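Local coordinates for glucokinase (Streptomyces griseus, PDB 3VGL), which probably catalyses the phosphorylation of D-glucose by ATP to give glucose 6-phosphate, as a zinc-containing glucokinase of the ROK family, at residues Ala16-Val19 with Ile25-Thr28; Ser254-Gly259 with Lys275-Trp280. All blocks are in the same frame, centred on the assembly; numbering follows the deposited sequence.

In the fold
The two contacts follow one another along the chain and belong to different sheets, with centres about 29 Å apart and nearest atoms about 13 Å apart. Contact 1 (16-19 with 25-28) lies where strand 13-19 of the first sheet turns back toward strand 29-32. Contact 2 (254-259 with 275-280) sets helix 267-280 against strand 255-259 of the second sheet. Both sheets have five strands in the order 3-2-1-4-5, the repeated core of the actin-like ATPase fold to which ROK kinases belong. Each contact thus concerns the construction of one of the two sheet cores, and both stand apart from the glucose, nucleotide and metal sites.

Contact 1. Residues Ala16-Val19 with Ile25-Thr28; sequences AGVV and ILST
Leu26 N approaches the flat peptide carbonyl of Val18 from a position tilted 25° out of its plane, meeting the C=O at 155°, with Leu26 N 2.8 Å from Val18 O. On the N-H side of the same residue the partner is a side chain. Val18 N donates to Ser27 OG at 3.1 Å, and this hydroxyl in turn bonds to Ala51 O on helix 37-52. Ser27 reaches both because its first torsion (71°) sets OG between its own backbone N and carbonyl carbon; there OG also lies 3.6 Å from Val18 CG2. The backbone Ser27 N, by contrast, is buried without a partner. Beside this pair the chains run close, with Ser27 O 3.2 Å from Gly17 CA, where Gly17 has no side chain to keep the two backbones apart. A water lies 3.0 Å from Ser27 O, with longer, weak approaches to Ala16 O and Thr28 OG1. Apolar contact is light: one methyl branch of Val18, CG1, comes obliquely to 4.1 Å from Leu26 CD1, and both residues also touch Leu3 of strand 3-9 and His55. Val19 and Ile25 form a single backbone bridge, while Gly17 lies nearest Thr28, so the returning chain carries one residue more than 17-19 between these points. This breaks the regular antiparallel pairing, and Ser27 OG takes the place of a backbone acceptor for Val18 N. The result is an irregular antiparallel hairpin joining strands 13-19 and 29-32, the second connection of the N-terminal sheet in the actin-like ATPase fold.

Contact 2. Residues Ser254-Gly259 with Lys275-Trp280; sequences SAFIVG and KSFRRW
Phe256 and Phe277 meet as an offset edge-to-face (T-shaped) pair, the edge of Phe256 being directed at the face of Phe277. Their planes stand at 66° and their centroids are 5.5 Å apart. The offset puts the closest touch near one corner of each ring, where Phe256 CE2 lies 3.7 Å from Phe277 CE1 and 3.9 Å from Phe277 CZ. Seen as whole side chains, the two cross at about a right angle.

The two rings come together because each leaves its backbone in the direction of the other segment. On the helix, CG of Phe277 is anti to the backbone N (chi1 168°), which extends the ring toward the strand. Phe256 instead turns CG anti to its carbonyl carbon, beside its own N. The pair spans a gap in which the nearest CA atoms, those of Phe256 and Phe277, are 10.1 Å apart, and it supplies all of the direct touching between the segments.

Both phenylalanines are buried. Leu244 of helix 227-251 packs against each of them, while Leu247 adds to the Phe256 side and Val292 of strand 291-294 to the Phe277 side. Strand 255-259, helix 267-280 and strand 291-294 form a beta-alpha-beta crossover between neighbouring parallel strands, and this aromatic pair packs the crossover helix onto the C-terminal sheet of the actin-like ATPase fold.

Contact 1. Residues Ala16-Val19 with Ile25-Thr28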
loop_
_atom_site.group_PDB
_atom_site.type_symbol
_atom_site.label_atom_id
_atom_site.label_comp_id
_atom_site.label_asym_id
_atom_site.label_seq_id
_atom_site.Cartn_x
_atom_site.Cartn_y
_atom_site.Cartn_z
ATOM N N ALA A 16 26.594 19.148 21.979
ATOM C CA ALA A 16 26.630 19.173 23.424
ATOM C C ALA A 16 26.589 20.603 23.924
ATOM O O ALA A 16 26.942 21.548 23.203
ATOM C CB ALA A 16 27.864 18.456 23.954
ATOM N N GLY A 17 26.124 20.753 25.150
ATOM C CA GLY A 17 26.150 22.056 25.789
ATOM C C GLY A 17 25.938 21.979 27.268
ATOM O O GLY A 17 25.342 21.033 27.777
ATOM N N VAL A 18 26.453 22.992 27.969
ATOM C CA VAL A 18 26.177 23.161 29.373
ATOM C C VAL A 18 24.803 23.805 29.498
ATOM O O VAL A 18 24.479 24.734 28.758
ATOM C CB VAL A 18 27.277 24.045 30.048
ATOM C CG1 VAL A 18 26.843 24.522 31.415
ATOM C CG2 VAL A 18 28.594 23.236 30.122
ATOM N N VAL A 19 23.990 23.262 30.390
ATOM C CA VAL A 19 22.614 23.713 30.547
ATOM C C VAL A 19 22.359 23.971 32.013
ATOM O O VAL A 19 22.709 23.142 32.874
ATOM C CB VAL A 19 21.606 22.647 30.020
ATOM C CG1 VAL A 19 20.173 23.139 30.185
ATOM C CG2 VAL A 19 21.897 22.276 28.556
ATOM N N ILE A 25 20.896 27.415 27.672
ATOM C CA ILE A 25 22.093 26.836 27.113
ATOM C C ILE A 25 23.235 27.852 27.300
ATOM O O ILE A 25 23.130 29.010 26.864
ATOM C CB ILE A 25 21.884 26.468 25.627
ATOM C CG1 ILE A 25 20.716 25.471 25.485
ATOM C CG2 ILE A 25 23.139 25.893 25.036
ATOM C CD1 ILE A 25 20.273 25.239 24.054
ATOM N N LEU A 26 24.291 27.423 27.989
ATOM C CA LEU A 26 25.446 28.295 28.265
ATOM C C LEU A 26 26.661 28.066 27.377
ATOM O O LEU A 26 27.586 28.881 27.379
ATOM C CB LEU A 26 25.872 28.195 29.733
ATOM C CG LEU A 26 24.834 28.413 30.823
ATOM C CD1 LEU A 26 25.525 28.342 32.166
ATOM C CD2 LEU A 26 24.113 29.742 30.634
ATOM N N SER A 27 26.688 26.953 26.644
ATOM C CA SER A 27 27.772 26.694 25.706
ATOM C C SER A 27 27.298 25.762 24.599
ATOM O O SER A 27 26.299 25.071 24.764
ATOM C CB SER A 27 28.973 26.066 26.416
ATOM O OG SER A 27 28.701 24.734 26.817
ATOM N N THR A 28 28.051 25.753 23.501
ATOM C CA THR A 28 27.731 24.974 22.300
ATOM C C THR A 28 28.971 24.251 21.803
ATOM O O THR A 28 30.042 24.839 21.690
ATOM C CB THR A 28 27.238 25.914 21.171
ATOM O OG1 THR A 28 26.133 26.691 21.644
ATOM C CG2 THR A 28 26.840 25.130 19.917
HETATM O O HOH W 1 24.613 23.895 22.644
#

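Contact 2. Residues Ser254-Gly259 with Lys275-Trp280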
loop_
_atom_site.group_PDB
_atom_site.type_symbol
_atom_site.label_atom_id
_atom_site.label_comp_id
_atom_site.label_asym_id
_atom_site.label_seq_id
_atom_site.Cartn_x
_atom_site.Cartn_y
_atom_site.Cartn_z
ATOM N N SER A 254 -2.933 16.963 24.132
ATOM C CA SER A 254 -3.350 18.339 23.901
ATOM C C SER A 254 -2.485 18.995 22.816
ATOM O O SER A 254 -2.940 19.918 22.130
ATOM C CB SER A 254 -3.277 19.142 25.199
ATOM O OG SER A 254 -1.982 19.061 25.760
ATOM N N ALA A 255 -1.251 18.519 22.675
ATOM C CA ALA A 255 -0.343 19.067 21.681
ATOM C C ALA A 255 0.621 18.033 21.131
ATOM O O ALA A 255 1.083 17.136 21.862
ATOM C CB ALA A 255 0.447 20.238 22.287
ATOM N N PHE A 256 0.916 18.207 19.846
ATOM C CA PHE A 256 2.069 17.602 19.176
ATOM C C PHE A 256 3.159 18.636 19.036
ATOM O O PHE A 256 2.880 19.793 18.704
ATOM C CB PHE A 256 1.682 17.087 17.790
ATOM C CG PHE A 256 0.728 15.943 17.845
ATOM C CD1 PHE A 256 1.185 14.698 18.245
ATOM C CD2 PHE A 256 -0.637 16.122 17.588
ATOM C CE1 PHE A 256 0.306 13.618 18.360
ATOM C CE2 PHE A 256 -1.532 15.013 17.676
ATOM C CZ PHE A 256 -1.045 13.781 18.071
ATOM N N ILE A 257 4.388 18.210 19.309
ATOM C CA ILE A 257 5.552 19.108 19.229
ATOM C C ILE A 257 6.518 18.478 18.251
ATOM O O ILE A 257 6.931 17.326 18.436
ATOM C CB ILE A 257 6.202 19.328 20.603
ATOM C CG1 ILE A 257 5.159 19.839 21.607
ATOM C CG2 ILE A 257 7.373 20.303 20.484
ATOM C CD1 ILE A 257 5.627 19.845 23.056
ATOM N N VAL A 258 6.849 19.225 17.204
ATOM C CA VAL A 258 7.723 18.726 16.135
ATOM C C VAL A 258 9.109 19.306 16.322
ATOM O O VAL A 258 9.281 20.536 16.293
ATOM C CB VAL A 258 7.162 19.112 14.743
ATOM C CG1 VAL A 258 8.053 18.529 13.647
ATOM C CG2 VAL A 258 5.746 18.552 14.572
ATOM N N GLY A 259 10.087 18.409 16.530
ATOM C CA GLY A 259 11.483 18.811 16.750
ATOM C C GLY A 259 12.364 18.218 15.658
ATOM O O GLY A 259 11.902 17.926 14.538
ATOM N N LYS A 275 -1.518 21.654 8.579
ATOM C CA LYS A 275 -2.624 21.570 7.615
ATOM C C LYS A 275 -2.879 20.105 7.234
ATOM O O LYS A 275 -4.018 19.646 7.172
ATOM C CB LYS A 275 -2.328 22.432 6.390
ATOM C CG LYS A 275 -2.528 23.939 6.626
ATOM C CD LYS A 275 -1.982 24.747 5.472
ATOM C CE LYS A 275 -2.418 26.193 5.595
ATOM N NZ LYS A 275 -1.643 27.039 4.647
ATOM N N SER A 276 -1.801 19.362 7.015
ATOM C CA SER A 276 -1.937 17.939 6.719
ATOM C C SER A 276 -2.580 17.145 7.871
ATOM O O SER A 276 -3.474 16.326 7.653
ATOM C CB SER A 276 -0.563 17.363 6.412
ATOM O OG SER A 276 -0.696 15.966 6.181
ATOM N N PHE A 277 -2.109 17.390 9.093
ATOM C CA PHE A 277 -2.700 16.812 10.292
ATOM C C PHE A 277 -4.214 17.032 10.312
ATOM O O PHE A 277 -4.970 16.082 10.491
ATOM C CB PHE A 277 -2.063 17.440 11.543
ATOM C CG PHE A 277 -2.797 17.125 12.820
ATOM C CD1 PHE A 277 -2.773 15.840 13.346
ATOM C CD2 PHE A 277 -3.486 18.119 13.502
ATOM C CE1 PHE A 277 -3.437 15.528 14.525
ATOM C CE2 PHE A 277 -4.160 17.814 14.696
ATOM C CZ PHE A 277 -4.124 16.524 15.207
ATOM N N ARG A 278 -4.642 18.274 10.101
ATOM C CA ARG A 278 -6.069 18.571 10.113
ATOM C C ARG A 278 -6.849 17.862 9.007
ATOM O O ARG A 278 -8.012 17.482 9.225
ATOM C CB ARG A 278 -6.340 20.076 10.109
ATOM C CG ARG A 278 -5.891 20.779 11.387
ATOM C CD ARG A 278 -6.645 20.311 12.649
ATOM N NE ARG A 278 -8.105 20.417 12.485
ATOM C CZ ARG A 278 -8.806 21.529 12.666
ATOM N NH1 ARG A 278 -8.206 22.644 13.035
ATOM N NH2 ARG A 278 -10.124 21.511 12.474
ATOM N N ARG A 279 -6.218 17.659 7.839
ATOM C CA ARG A 279 -6.878 16.914 6.760
ATOM C C ARG A 279 -7.055 15.445 7.085
ATOM O O ARG A 279 -8.073 14.856 6.733
ATOM C CB ARG A 279 -6.137 17.074 5.433
ATOM C CG ARG A 279 -6.459 18.408 4.775
ATOM C CD ARG A 279 -5.957 18.469 3.352
ATOM N NE ARG A 279 -4.655 19.116 3.329
ATOM C CZ ARG A 279 -3.502 18.467 3.298
ATOM N NH1 ARG A 279 -3.488 17.143 3.259
ATOM N NH2 ARG A 279 -2.371 19.143 3.305
ATOM N N TRP A 280 -6.082 14.862 7.784
ATOM C CA TRP A 280 -6.123 13.432 8.074
ATOM C C TRP A 280 -6.837 13.040 9.365
ATOM O O TRP A 280 -7.216 11.893 9.525
ATOM C CB TRP A 280 -4.698 12.851 8.096
ATOM C CG TRP A 280 -4.020 12.834 6.776
ATOM C CD1 TRP A 280 -2.992 13.645 6.370
ATOM C CD2 TRP A 280 -4.290 11.949 5.686
ATOM N NE1 TRP A 280 -2.621 13.330 5.082
ATOM C CE2 TRP A 280 -3.400 12.287 4.644
ATOM C CE3 TRP A 280 -5.210 10.913 5.482
ATOM C CZ2 TRP A 280 -3.392 11.615 3.414
ATOM C CZ3 TRP A 280 -5.205 10.257 4.265
ATOM C CH2 TRP A 280 -4.300 10.610 3.249
#